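Local coordinates for uncharacterized protein (PDB 4Q68) that probably hydrolyses the amide bond between N-acetylmuramic acid and L-alanine in cell-wall fragments, as a specific amidase of the NlpC/P60 family, at residues 90-95 with 232-237; 121-126 with 141-146; 187-192 with 228-233; 201-206 with 221-226. All coordinates share one frame; numbering follows the deposited sequence. Where two conformers were deposited one is given.

In the fold
Interaction 1 opens at the start of helix 91-100 and closes at strand 230-238, so the other three contacts fall almost entirely within its span. Interaction 2 comes first, a short closure of two helices at the periphery, joined to interaction 1 by Tyr90 OH and Met123 N. Next, interaction 3 opens on strand 188-197; interaction 4 lies within it, tying strand 200-207 to helix 220-225. Interaction 3 then closes on residues 228-233, sharing Gly232 and Ile233 with the end of interaction 1. Interactions 1, 3 and 4 all reach the curved antiparallel sheet. Ala92 N with Asp187 OD2 links interactions 1 and 3, and the His190-His205 pair links interactions 3 and 4.

Interaction 1 (90-95 with 232-237); sequences YIADWI and GIRVLR
Arg234 and Leu236 of strand 230-238 receive Ile95 of helix 91-100, a helix-on-sheet packing in the buried core of this NlpC/P60-type alpha/beta domain. The two short axes lie 11.2 Å apart and run at only 24° to each other. Arg234, the first of the two to touch the helix, carries its CG beside its own backbone N and then bends at chi3 (68°), which turns the guanidinium toward the first turn of the helix. Ile95 CD1 lies over the centre of one face of that group, 3.6 Å from Arg234 CZ, while Ala92 CB sits at its edge, 3.9 Å from Arg234 NH1. The same NH1 donates to a water at 2.8 Å, and this water in turn donates to Ala92 O, bridging strand and helix. Arg234 NH2 is held by a salt bridge to Asp106, which probably balances the buried charge. A leucine here would probably leave Asp106 without its mate, strip the bridging water of a donor and take the flat group from under Ile95 CD1. Val235 turns its side chain to the opposite side of the strand, against Ile177 and Val107. Leu236 faces the helix again and crosses Ile95 at about a right angle: its CD1 meets Ile95 CG2 at 3.8 Å, and its CD2 meets Ile95 CD1 at 3.9 Å.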
loop_
_atom_site.group_PDB
_atom_site.type_symbol
_atom_site.label_atom_id
_atom_site.label_comp_id
_atom_site.label_asym_id
_atom_site.label_seq_id
_atom_site.Cartn_x
_atom_site.Cartn_y
_atom_site.Cartn_z
ATOM N N TYR A 90 -3.525 -5.481 -6.150
ATOM C CA TYR A 90 -2.211 -5.083 -6.623
ATOM C C TYR A 90 -1.988 -3.606 -6.355
ATOM O O TYR A 90 -2.826 -2.769 -6.713
ATOM C CB TYR A 90 -2.049 -5.390 -8.101
ATOM C CG TYR A 90 -1.994 -6.850 -8.437
ATOM C CD1 TYR A 90 -0.936 -7.643 -8.008
ATOM C CD2 TYR A 90 -2.976 -7.445 -9.225
ATOM C CE1 TYR A 90 -0.860 -8.977 -8.351
ATOM C CE2 TYR A 90 -2.894 -8.779 -9.586
ATOM C CZ TYR A 90 -1.826 -9.536 -9.159
ATOM O OH TYR A 90 -1.681 -10.848 -9.548
ATOM N N ILE A 91 -0.854 -3.274 -5.757
ATOM C CA ILE A 91 -0.628 -1.908 -5.357
ATOM C C ILE A 91 -0.502 -0.964 -6.553
ATOM O O ILE A 91 -0.940 0.174 -6.466
ATOM C CB ILE A 91 0.521 -1.812 -4.339
ATOM C CG1 ILE A 91 0.186 -2.665 -3.102
ATOM C CG2 ILE A 91 0.778 -0.356 -3.943
ATOM C CD1 ILE A 91 -1.207 -2.427 -2.498
ATOM N N ALA A 92 -0.003 -1.421 -7.700
ATOM C CA ALA A 92 -0.016 -0.534 -8.876
ATOM C C ALA A 92 -1.445 -0.097 -9.180
ATOM O O ALA A 92 -1.693 1.044 -9.556
ATOM C CB ALA A 92 0.588 -1.215 -10.094
ATOM N N ASP A 93 -2.390 -1.028 -9.043
ATOM C CA ASP A 93 -3.812 -0.769 -9.324
ATOM C C ASP A 93 -4.419 0.149 -8.257
ATOM O O ASP A 93 -5.176 1.070 -8.565
ATOM C CB ASP A 93 -4.530 -2.120 -9.360
ATOM C CG ASP A 93 -5.802 -2.131 -10.192
ATOM O OD1 ASP A 93 -6.127 -1.148 -10.895
ATOM O OD2 ASP A 93 -6.455 -3.195 -10.143
ATOM N N TRP A 94 -4.058 -0.107 -7.002
ATOM C CA TRP A 94 -4.446 0.713 -5.852
ATOM C C TRP A 94 -3.982 2.166 -6.047
ATOM O O TRP A 94 -4.744 3.099 -5.815
ATOM C CB TRP A 94 -3.833 0.063 -4.610
ATOM C CG TRP A 94 -4.231 0.565 -3.263
ATOM C CD1 TRP A 94 -5.178 0.014 -2.451
ATOM C CD2 TRP A 94 -3.614 1.612 -2.508
ATOM N NE1 TRP A 94 -5.210 0.667 -1.250
ATOM C CE2 TRP A 94 -4.250 1.644 -1.250
ATOM C CE3 TRP A 94 -2.568 2.511 -2.761
ATOM C CZ2 TRP A 94 -3.888 2.554 -0.259
ATOM C CZ3 TRP A 94 -2.207 3.409 -1.760
ATOM C CH2 TRP A 94 -2.871 3.425 -0.533
ATOM N N ILE A 95 -2.738 2.332 -6.487
ATOM C CA ILE A 95 -2.191 3.647 -6.768
ATOM C C ILE A 95 -2.984 4.295 -7.900
ATOM O O ILE A 95 -3.392 5.453 -7.792
ATOM C CB ILE A 95 -0.702 3.537 -7.134
ATOM C CG1 ILE A 95 0.113 3.135 -5.906
ATOM C CG2 ILE A 95 -0.196 4.868 -7.742
ATOM C CD1 ILE A 95 1.521 2.672 -6.227
ATOM N N GLY A 232 13.380 -1.214 -4.299
ATOM C CA GLY A 232 13.205 0.225 -4.301
ATOM C C GLY A 232 11.858 0.591 -3.749
ATOM O O GLY A 232 11.220 -0.226 -3.071
ATOM N N ILE A 233 11.441 1.832 -4.011
ATOM C CA ILE A 233 10.160 2.323 -3.509
ATOM C C ILE A 233 9.436 3.153 -4.547
ATOM O O ILE A 233 10.052 3.832 -5.371
ATOM C CB ILE A 233 10.310 3.158 -2.194
ATOM C CG1 ILE A 233 11.201 4.390 -2.387
ATOM C CG2 ILE A 233 10.823 2.266 -1.071
ATOM C CD1 ILE A 233 11.292 5.289 -1.167
ATOM N N ARG A 234 8.113 3.119 -4.453
ATOM C CA ARG A 234 7.240 4.145 -4.983
ATOM C C ARG A 234 6.780 4.993 -3.797
ATOM O O ARG A 234 6.573 4.478 -2.700
ATOM C CB ARG A 234 6.041 3.545 -5.733
ATOM C CG ARG A 234 6.454 2.724 -6.945
ATOM C CD ARG A 234 5.301 2.149 -7.722
ATOM N NE ARG A 234 4.533 3.202 -8.382
ATOM C CZ ARG A 234 3.486 3.001 -9.176
ATOM N NH1 ARG A 234 3.018 1.787 -9.386
ATOM N NH2 ARG A 234 2.887 4.020 -9.763
ATOM N N VAL A 235 6.650 6.294 -4.029
ATOM C CA VAL A 235 6.267 7.256 -3.010
ATOM C C VAL A 235 4.982 7.932 -3.472
ATOM O O VAL A 235 4.940 8.523 -4.560
ATOM C CB VAL A 235 7.373 8.313 -2.800
ATOM C CG1 VAL A 235 6.951 9.332 -1.759
ATOM C CG2 VAL A 235 8.680 7.643 -2.407
ATOM N N LEU A 236 3.940 7.797 -2.655
ATOM C CA LEU A 236 2.624 8.356 -2.942
ATOM C C LEU A 236 2.275 9.350 -1.848
ATOM O O LEU A 236 2.766 9.256 -0.720
ATOM C CB LEU A 236 1.539 7.277 -2.991
ATOM C CG LEU A 236 1.726 6.101 -3.953
ATOM C CD1 LEU A 236 2.144 6.553 -5.341
ATOM C CD2 LEU A 236 2.689 5.051 -3.408
ATOM N N ARG A 237 1.401 10.302 -2.158
ATOM C CA ARG A 237 1.040 11.340 -1.200
ATOM C C ARG A 237 -0.454 11.592 -1.259
ATOM O O ARG A 237 -1.026 11.790 -2.331
ATOM C CB ARG A 237 1.821 12.610 -1.512
ATOM C CG ARG A 237 1.642 13.757 -0.511
ATOM C CD ARG A 237 2.612 14.889 -0.776
ATOM N NE ARG A 237 3.978 14.417 -0.603
ATOM C CZ ARG A 237 5.048 14.858 -1.255
ATOM N NH1 ARG A 237 4.979 15.852 -2.136
ATOM N NH2 ARG A 237 6.221 14.279 -1.010
HETATM O O HOH W 1 0.811 2.303 -11.100
#

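Interaction 2 (121-126 with 141-146)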
loop_
_atom_site.group_PDB
_atom_site.type_symbol
_atom_site.label_atom_id
_atom_site.label_comp_id
_atom_site.label_asym_id
_atom_site.label_seq_id
_atom_site.Cartn_x
_atom_site.Cartn_y
_atom_site.Cartn_z
ATOM N N SER A 121 1.254 -10.732 -12.525
ATOM C CA SER A 121 0.604 -12.008 -12.811
ATOM C C SER A 121 0.578 -12.983 -11.634
ATOM O O SER A 121 0.148 -14.119 -11.798
ATOM C CB SER A 121 1.288 -12.705 -13.994
ATOM O OG SER A 121 2.621 -13.016 -13.665
ATOM N N TYR A 122 1.036 -12.572 -10.446
ATOM C CA TYR A 122 1.264 -13.538 -9.356
ATOM C C TYR A 122 -0.002 -14.284 -8.951
ATOM O O TYR A 122 0.019 -15.498 -8.749
ATOM C CB TYR A 122 1.868 -12.815 -8.154
ATOM C CG TYR A 122 2.326 -13.728 -7.065
ATOM C CD1 TYR A 122 1.459 -14.156 -6.082
ATOM C CD2 TYR A 122 3.643 -14.160 -7.008
ATOM C CE1 TYR A 122 1.882 -15.005 -5.068
ATOM C CE2 TYR A 122 4.077 -15.016 -6.001
ATOM C CZ TYR A 122 3.187 -15.436 -5.039
ATOM O OH TYR A 122 3.584 -16.275 -4.018
HETATM N N MSE A 123 -1.103 -13.564 -8.777
HETATM C CA MSE A 123 -2.298 -14.177 -8.218
HETATM C C MSE A 123 -2.901 -15.220 -9.149
HETATM O O MSE A 123 -3.192 -16.334 -8.717
HETATM C CB MSE A 123 -3.322 -13.109 -7.861
HETATM C CG MSE A 123 -2.833 -12.168 -6.773
HETATM SE SE MSE A 123 -4.096 -10.772 -6.336
HETATM C CE MSE A 123 -5.356 -11.807 -5.310
ATOM N N SER A 124 -3.082 -14.885 -10.422
ATOM C CA SER A 124 -3.631 -15.875 -11.345
ATOM C C SER A 124 -2.658 -17.023 -11.582
ATOM O O SER A 124 -3.075 -18.130 -11.894
ATOM C CB SER A 124 -4.043 -15.271 -12.675
ATOM O OG SER A 124 -2.920 -14.915 -13.438
ATOM N N SER A 125 -1.364 -16.766 -11.447
ATOM C CA SER A 125 -0.338 -17.795 -11.603
ATOM C C SER A 125 -0.306 -18.772 -10.440
ATOM O O SER A 125 0.167 -19.899 -10.576
ATOM C CB SER A 125 1.049 -17.160 -11.739
ATOM O OG SER A 125 1.164 -16.470 -12.976
ATOM N N HIS A 126 -0.776 -18.317 -9.280
ATOM C CA HIS A 126 -0.703 -19.084 -8.035
ATOM C C HIS A 126 -2.042 -19.070 -7.301
ATOM O O HIS A 126 -2.122 -18.657 -6.150
ATOM C CB HIS A 126 0.417 -18.522 -7.156
ATOM C CG HIS A 126 1.752 -18.568 -7.826
ATOM N ND1 HIS A 126 2.329 -19.758 -8.221
ATOM C CD2 HIS A 126 2.608 -17.592 -8.203
ATOM C CE1 HIS A 126 3.480 -19.513 -8.808
ATOM N NE2 HIS A 126 3.683 -18.212 -8.801
ATOM N N ALA A 141 -10.214 -15.617 -13.991
ATOM C CA ALA A 141 -10.287 -14.952 -15.277
ATOM C C ALA A 141 -10.363 -13.434 -15.117
ATOM O O ALA A 141 -9.713 -12.694 -15.859
ATOM C CB ALA A 141 -11.453 -15.478 -16.095
ATOM N N LYS A 142 -11.147 -12.964 -14.144
ATOM C CA LYS A 142 -11.229 -11.534 -13.876
ATOM C C LYS A 142 -9.864 -10.994 -13.474
ATOM O O LYS A 142 -9.456 -9.915 -13.913
ATOM C CB LYS A 142 -12.268 -11.247 -12.800
ATOM C CG LYS A 142 -13.698 -11.370 -13.295
ATOM C CD LYS A 142 -14.731 -11.235 -12.184
ATOM C CE LYS A 142 -16.149 -11.256 -12.729
ATOM N NZ LYS A 142 -17.143 -11.102 -11.665
HETATM N N MSE A 143 -9.140 -11.742 -12.637
HETATM C CA MSE A 143 -7.797 -11.310 -12.246
HETATM C C MSE A 143 -6.835 -11.286 -13.428
HETATM O O MSE A 143 -6.025 -10.366 -13.530
HETATM C CB MSE A 143 -7.194 -12.156 -11.134
HETATM C CG MSE A 143 -7.873 -12.014 -9.773
HETATM SE SE MSE A 143 -8.157 -10.170 -9.173
HETATM C CE MSE A 143 -6.362 -9.513 -9.389
ATOM N N LYS A 144 -6.907 -12.267 -14.325
ATOM C CA LYS A 144 -6.031 -12.254 -15.493
ATOM C C LYS A 144 -6.278 -10.999 -16.328
ATOM O O LYS A 144 -5.331 -10.394 -16.835
ATOM C CB LYS A 144 -6.228 -13.497 -16.353
ATOM C CG LYS A 144 -5.664 -14.771 -15.768
ATOM C CD LYS A 144 -5.960 -15.971 -16.663
ATOM C CE LYS A 144 -5.386 -17.257 -16.121
ATOM N NZ LYS A 144 -5.782 -18.438 -16.941
ATOM N N LYS A 145 -7.534 -10.602 -16.506
ATOM C CA LYS A 145 -7.826 -9.408 -17.288
ATOM C C LYS A 145 -7.234 -8.163 -16.611
ATOM O O LYS A 145 -6.631 -7.312 -17.266
ATOM C CB LYS A 145 -9.329 -9.271 -17.477
ATOM C CG LYS A 145 -9.719 -8.189 -18.430
ATOM C CD LYS A 145 -11.218 -8.057 -18.515
ATOM C CE LYS A 145 -11.615 -7.000 -19.529
ATOM N NZ LYS A 145 -13.092 -6.896 -19.657
ATOM N N ILE A 146 -7.397 -8.067 -15.297
ATOM C CA ILE A 146 -6.826 -6.958 -14.530
ATOM C C ILE A 146 -5.294 -6.939 -14.673
ATOM O O ILE A 146 -4.690 -5.888 -14.916
ATOM C CB ILE A 146 -7.273 -7.080 -13.054
ATOM C CG1 ILE A 146 -8.756 -6.684 -12.931
ATOM C CG2 ILE A 146 -6.410 -6.216 -12.138
ATOM C CD1 ILE A 146 -9.450 -7.263 -11.743
#
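Met123 and Ser124 of the short helix 122-125 pack on Met143 and Lys144 of helix 137-150, a small helix-helix contact at the periphery of the domain, its centre about 19 Å from the centre of the chain. No hydrogen bond joins the two segments; the contact is made by van der Waals packing of side chains. Its buried half pairs two selenomethionines, with the SE of Met123 4.0 Å from the CE of Met143, and Met123 also borders the protein-attached N-acetylglucosamine. Met143 is bent at both chi2 (-49°) and chi3 (-52°), curling its methyl back toward the smaller helix. On the outer half, Ser124 CB rests on Lys144 CG at 3.5 Å, and the lysine chain continues extended past it, its CE still 4.2 Å from Ser124 CB. Ser124 OG lies 3.6 Å from the same Lys144 CG but finds its hydrogen-bond partner in Glu147, one turn further along helix 137-150. Glu147 also takes the hydroxyl of Tyr90, which in turn bonds to Met123 N, so the polar edge ties both helices to the start of helix 91-100. Around the buried half, helix 131-134 lays Leu133 against both selenomethionines.

Interaction 3 (187-192 with 228-233)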
loop_
_atom_site.group_PDB
_atom_site.type_symbol
_atom_site.label_atom_id
_atom_site.label_comp_id
_atom_site.label_asym_id
_atom_site.label_seq_id
_atom_site.Cartn_x
_atom_site.Cartn_y
_atom_site.Cartn_z
ATOM N N ASP A 187 4.448 -6.664 -8.170
ATOM C CA ASP A 187 5.022 -5.333 -8.262
ATOM C C ASP A 187 5.531 -4.775 -6.934
ATOM O O ASP A 187 6.578 -4.127 -6.894
ATOM C CB ASP A 187 4.025 -4.354 -8.891
ATOM C CG ASP A 187 2.703 -4.265 -8.154
ATOM O OD1 ASP A 187 2.164 -5.322 -7.781
ATOM O OD2 ASP A 187 2.228 -3.123 -7.969
ATOM N N VAL A 188 4.772 -4.994 -5.866
ATOM C CA VAL A 188 5.015 -4.412 -4.549
ATOM C C VAL A 188 4.849 -5.496 -3.501
ATOM O O VAL A 188 3.947 -6.321 -3.598
ATOM C CB VAL A 188 4.034 -3.248 -4.296
ATOM C CG1 VAL A 188 3.975 -2.850 -2.826
ATOM C CG2 VAL A 188 4.382 -2.067 -5.163
ATOM N N ALA A 189 5.728 -5.478 -2.494
ATOM C CA ALA A 189 5.744 -6.487 -1.434
ATOM C C ALA A 189 5.361 -5.972 -0.052
ATOM O O ALA A 189 5.039 -6.777 0.803
ATOM C CB ALA A 189 7.113 -7.120 -1.336
ATOM N N HIS A 190 5.435 -4.669 0.207
ATOM C CA HIS A 190 5.257 -4.141 1.565
ATOM C C HIS A 190 4.932 -2.661 1.433
ATOM O O HIS A 190 5.220 -2.050 0.406
ATOM C CB HIS A 190 6.548 -4.353 2.373
ATOM C CG HIS A 190 6.379 -4.242 3.850
ATOM N ND1 HIS A 190 5.809 -5.243 4.602
ATOM C CD2 HIS A 190 6.726 -3.264 4.710
ATOM C CE1 HIS A 190 5.806 -4.875 5.869
ATOM N NE2 HIS A 190 6.362 -3.685 5.960
HETATM N N MSE A 191 4.314 -2.104 2.473
HETATM C CA MSE A 191 3.976 -0.682 2.514
HETATM C C MSE A 191 4.160 -0.129 3.913
HETATM O O MSE A 191 4.173 -0.876 4.893
HETATM C CB MSE A 191 2.507 -0.457 2.153
HETATM C CG MSE A 191 2.063 -1.084 0.869
HETATM SE SE MSE A 191 0.264 -0.538 0.390
HETATM C CE MSE A 191 0.625 1.229 -0.265
ATOM N N GLY A 192 4.292 1.187 4.001
ATOM C CA GLY A 192 4.300 1.867 5.266
ATOM C C GLY A 192 4.196 3.371 5.059
ATOM O O GLY A 192 3.927 3.842 3.962
ATOM N N ASN A 228 17.016 -8.852 -0.219
ATOM C CA ASN A 228 17.506 -8.902 -1.590
ATOM C C ASN A 228 16.395 -8.832 -2.627
ATOM O O ASN A 228 16.652 -8.526 -3.796
ATOM C CB ASN A 228 18.393 -10.136 -1.826
ATOM C CG ASN A 228 17.775 -11.429 -1.312
ATOM O OD1 ASN A 228 16.564 -11.532 -1.123
ATOM N ND2 ASN A 228 18.619 -12.429 -1.080
ATOM N N LYS A 229 15.158 -9.106 -2.208
ATOM C CA LYS A 229 14.034 -9.012 -3.135
ATOM C C LYS A 229 13.463 -7.614 -3.247
ATOM O O LYS A 229 12.764 -7.320 -4.201
ATOM C CB LYS A 229 12.925 -9.948 -2.724
ATOM C CG LYS A 229 13.343 -11.389 -2.841
ATOM C CD LYS A 229 12.196 -12.316 -2.562
ATOM C CE LYS A 229 12.672 -13.758 -2.544
ATOM N NZ LYS A 229 11.542 -14.669 -2.329
ATOM N N TRP A 230 13.740 -6.755 -2.273
ATOM C CA TRP A 230 13.191 -5.409 -2.267
ATOM C C TRP A 230 14.080 -4.515 -3.096
ATOM O O TRP A 230 15.235 -4.334 -2.789
ATOM C CB TRP A 230 13.051 -4.919 -0.834
ATOM C CG TRP A 230 11.981 -5.612 -0.076
ATOM C CD1 TRP A 230 11.136 -6.582 -0.535
ATOM C CD2 TRP A 230 11.601 -5.361 1.270
ATOM N NE1 TRP A 230 10.249 -6.936 0.439
ATOM C CE2 TRP A 230 10.510 -6.198 1.561
ATOM C CE3 TRP A 230 12.069 -4.505 2.257
ATOM C CZ2 TRP A 230 9.891 -6.206 2.805
ATOM C CZ3 TRP A 230 11.443 -4.511 3.481
ATOM C CH2 TRP A 230 10.371 -5.352 3.747
ATOM N N THR A 231 13.540 -3.964 -4.167
ATOM C CA THR A 231 14.352 -3.285 -5.155
ATOM C C THR A 231 14.339 -1.768 -5.032
ATOM O O THR A 231 15.182 -1.103 -5.632
ATOM C CB THR A 231 13.886 -3.660 -6.562
ATOM O OG1 THR A 231 12.493 -3.387 -6.650
ATOM C CG2 THR A 231 14.154 -5.126 -6.850
ATOM N N GLY A 232 13.380 -1.214 -4.299
ATOM C CA GLY A 232 13.205 0.225 -4.301
ATOM C C GLY A 232 11.858 0.591 -3.749
ATOM O O GLY A 232 11.220 -0.226 -3.071
ATOM N N ILE A 233 11.441 1.832 -4.011
ATOM C CA ILE A 233 10.160 2.323 -3.509
ATOM C C ILE A 233 9.436 3.153 -4.547
ATOM O O ILE A 233 10.052 3.832 -5.371
ATOM C CB ILE A 233 10.310 3.158 -2.194
ATOM C CG1 ILE A 233 11.201 4.390 -2.387
ATOM C CG2 ILE A 233 10.823 2.266 -1.071
ATOM C CD1 ILE A 233 11.292 5.289 -1.167
#
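Trp230 reaches over from strand 230-238 to Ala189 and His190 of strand 188-197, on one side of the antiparallel sheet in a papain-like NlpC/P60 fold. The two strands are not direct neighbours: strand 176-181 runs between them and pairs with both, and the indole spans it, also touching Ile179. The close part is made by the indole's NE1 and CZ2 atoms. With CG beside the backbone N (chi1 -70°), Trp230 sends its NE1 to 3.6 Å from Ala189 CB and its CZ2 to 3.8 Å from His190 CB. The looser part is the ring pair. Trp230 CH2 lies over one face of the imidazole, 4.1 Å from His190 CG, yet the two planes, inclined at 25°, are slid so far apart that they barely overlap, and His190 was modelled in two conformers. With an alanine in place of Trp230, the Ala189 methyl would probably lose its indole cover and the His190 ring part of what restrains its turning. Toward solvent the contact fades out: Asn228 and Lys229 are exposed, and the lysine chain leads away from strand 188-197. His190 also touches Cys41 at the start of helix 41-53, an arrangement consistent with the Cys-His-polar triad of this family. Its far nitrogen, NE2, is hydrogen-bonded to His205 ND1, its ring meeting that of His205 at about 75°.

Interaction 4 (201-206 with 221-226); sequences LLLVHA and SQMLKD
Met223, a selenomethionine on helix 220-225, lays its end against Leu203 and His205 of strand 200-207 in the conformer described, one of two modelled. Its CB points toward the strand, and the chain runs on straight through CG because chi2 is fully extended (179°). At SE it meets Leu203, which it crosses at about a right angle: the selenium is 3.9 Å from Leu203 CB and 4.1 Å from Leu203 CD2. A bend at chi3 (60°) then directs the methyl onto the imidazole of His205. There Met223 CE lies over one face, offset toward the rim, 3.6 Å from His205 CE1 and 4.0 Å from the ring centroid, a CH-pi contact. Leu203 CD2 also touches this methyl, at 3.9 Å, so CE is shared between leucine and histidine. Near the other end of the pair a water accepts from Ser221 N at 2.9 Å and lies 3.0 Å from Leu201 O, to which it may donate. His205 ND1, at the rim of the same ring, is hydrogen-bonded to His190 NE2, and Val214 of strand 212-215 touches the side chain. His205, bonded to the His190 that touches Cys41, is consistent with the polar third member of the Cys-His-polar triad of NlpC/P60 enzymes; if so, Met223 covers one face of that residue's ring.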
loop_
_atom_site.group_PDB
_atom_site.type_symbol
_atom_site.label_atom_id
_atom_site.label_comp_id
_atom_site.label_asym_id
_atom_site.label_seq_id
_atom_site.Cartn_x
_atom_site.Cartn_y
_atom_site.Cartn_z
ATOM N N LEU A 201 15.218 8.854 7.805
ATOM C CA LEU A 201 13.946 8.430 7.246
ATOM C C LEU A 201 13.668 6.994 7.668
ATOM O O LEU A 201 14.325 6.053 7.203
ATOM C CB LEU A 201 13.941 8.557 5.734
ATOM C CG LEU A 201 12.703 7.999 5.037
ATOM C CD1 LEU A 201 11.416 8.665 5.498
ATOM C CD2 LEU A 201 12.856 8.127 3.539
ATOM N N LEU A 202 12.712 6.873 8.594
ATOM C CA LEU A 202 12.209 5.619 9.129
ATOM C C LEU A 202 10.855 5.314 8.502
ATOM O O LEU A 202 10.287 6.113 7.760
ATOM C CB LEU A 202 12.065 5.695 10.656
ATOM C CG LEU A 202 13.254 6.226 11.438
ATOM C CD1 LEU A 202 12.956 6.176 12.916
ATOM C CD2 LEU A 202 14.529 5.452 11.105
ATOM N N LEU A 203 10.358 4.119 8.780
ATOM C CA LEU A 203 9.047 3.698 8.318
ATOM C C LEU A 203 8.168 3.303 9.499
ATOM O O LEU A 203 8.600 2.545 10.374
ATOM C CB LEU A 203 9.192 2.511 7.365
ATOM C CG LEU A 203 7.997 2.251 6.463
ATOM C CD1 LEU A 203 7.885 3.336 5.406
ATOM C CD2 LEU A 203 8.110 0.888 5.800
ATOM N N VAL A 204 6.952 3.834 9.531
ATOM C CA VAL A 204 5.903 3.352 10.417
ATOM C C VAL A 204 5.155 2.293 9.617
ATOM O O VAL A 204 4.643 2.569 8.535
ATOM C CB VAL A 204 4.966 4.489 10.851
ATOM C CG1 VAL A 204 3.802 3.942 11.662
ATOM C CG2 VAL A 204 5.745 5.514 11.645
ATOM N N HIS A 205 5.116 1.060 10.104
ATOM C CA HIS A 205 4.575 -0.026 9.317
ATOM C C HIS A 205 4.154 -1.195 10.181
ATOM O O HIS A 205 4.605 -1.352 11.316
ATOM C CB HIS A 205 5.591 -0.474 8.251
ATOM C CG HIS A 205 6.801 -1.161 8.802
ATOM N ND1 HIS A 205 7.147 -2.427 8.414
ATOM C CD2 HIS A 205 7.735 -0.768 9.701
ATOM C CE1 HIS A 205 8.241 -2.795 9.041
ATOM N NE2 HIS A 205 8.619 -1.809 9.835
ATOM N N ALA A 206 3.270 -2.011 9.626
ATOM C CA ALA A 206 2.853 -3.258 10.259
ATOM C C ALA A 206 3.879 -4.325 9.930
ATOM O O ALA A 206 4.010 -4.734 8.773
ATOM C CB ALA A 206 1.466 -3.666 9.807
ATOM N N SER A 221 16.237 2.962 4.163
ATOM C CA SER A 221 17.331 2.554 3.293
ATOM C C SER A 221 17.898 1.200 3.713
ATOM O O SER A 221 18.240 0.373 2.864
ATOM C CB SER A 221 18.441 3.600 3.311
ATOM O OG SER A 221 18.867 3.847 4.639
ATOM N N GLN A 222 18.060 0.989 5.021
ATOM C CA GLN A 222 18.600 -0.268 5.545
ATOM C C GLN A 222 17.594 -1.406 5.394
ATOM O O GLN A 222 17.968 -2.538 5.097
ATOM C CB GLN A 222 19.001 -0.116 7.018
ATOM C CG GLN A 222 19.759 -1.307 7.586
ATOM C CD GLN A 222 21.116 -1.479 6.985
ATOM O OE1 GLN A 222 21.501 -2.590 6.572
ATOM N NE2 GLN A 222 21.865 -0.400 6.925
HETATM N N MSE A 223 16.320 -1.121 5.643
HETATM C CA MSE A 223 15.279 -2.129 5.422
HETATM C C MSE A 223 15.369 -2.664 4.004
HETATM O O MSE A 223 15.281 -3.878 3.770
HETATM C CB MSE A 223 13.892 -1.531 5.626
HETATM C CG MSE A 223 13.579 -1.111 7.052
HETATM SE SE MSE A 223 11.808 -0.318 7.199
HETATM C CE MSE A 223 10.739 -1.831 6.584
ATOM N N LEU A 224 15.547 -1.770 3.045
ATOM C CA LEU A 224 15.658 -2.186 1.652
ATOM C C LEU A 224 16.934 -3.003 1.420
ATOM O O LEU A 224 16.900 -4.053 0.791
ATOM C CB LEU A 224 15.613 -0.972 0.723
ATOM C CG LEU A 224 14.350 -0.105 0.800
ATOM C CD1 LEU A 224 14.511 1.150 -0.017
ATOM C CD2 LEU A 224 13.118 -0.863 0.323
ATOM N N LYS A 225 18.054 -2.538 1.949
ATOM C CA LYS A 225 19.326 -3.239 1.794
ATOM C C LYS A 225 19.230 -4.678 2.318
ATOM O O LYS A 225 19.817 -5.595 1.745
ATOM C CB LYS A 225 20.418 -2.454 2.535
ATOM C CG LYS A 225 21.848 -2.809 2.191
ATOM C CD LYS A 225 22.825 -1.799 2.803
ATOM C CE LYS A 225 24.276 -2.200 2.576
ATOM N NZ LYS A 225 25.202 -1.047 2.750
ATOM N N ASP A 226 18.528 -4.851 3.429
ATOM C CA ASP A 226 18.457 -6.142 4.113
ATOM C C ASP A 226 17.595 -7.203 3.453
ATOM O O ASP A 226 17.615 -8.350 3.889
ATOM C CB ASP A 226 17.946 -5.939 5.544
ATOM C CG ASP A 226 18.934 -5.191 6.425
ATOM O OD1 ASP A 226 20.130 -5.086 6.065
ATOM O OD2 ASP A 226 18.495 -4.692 7.477
HETATM O O HOH W 2 15.993 5.808 4.678
#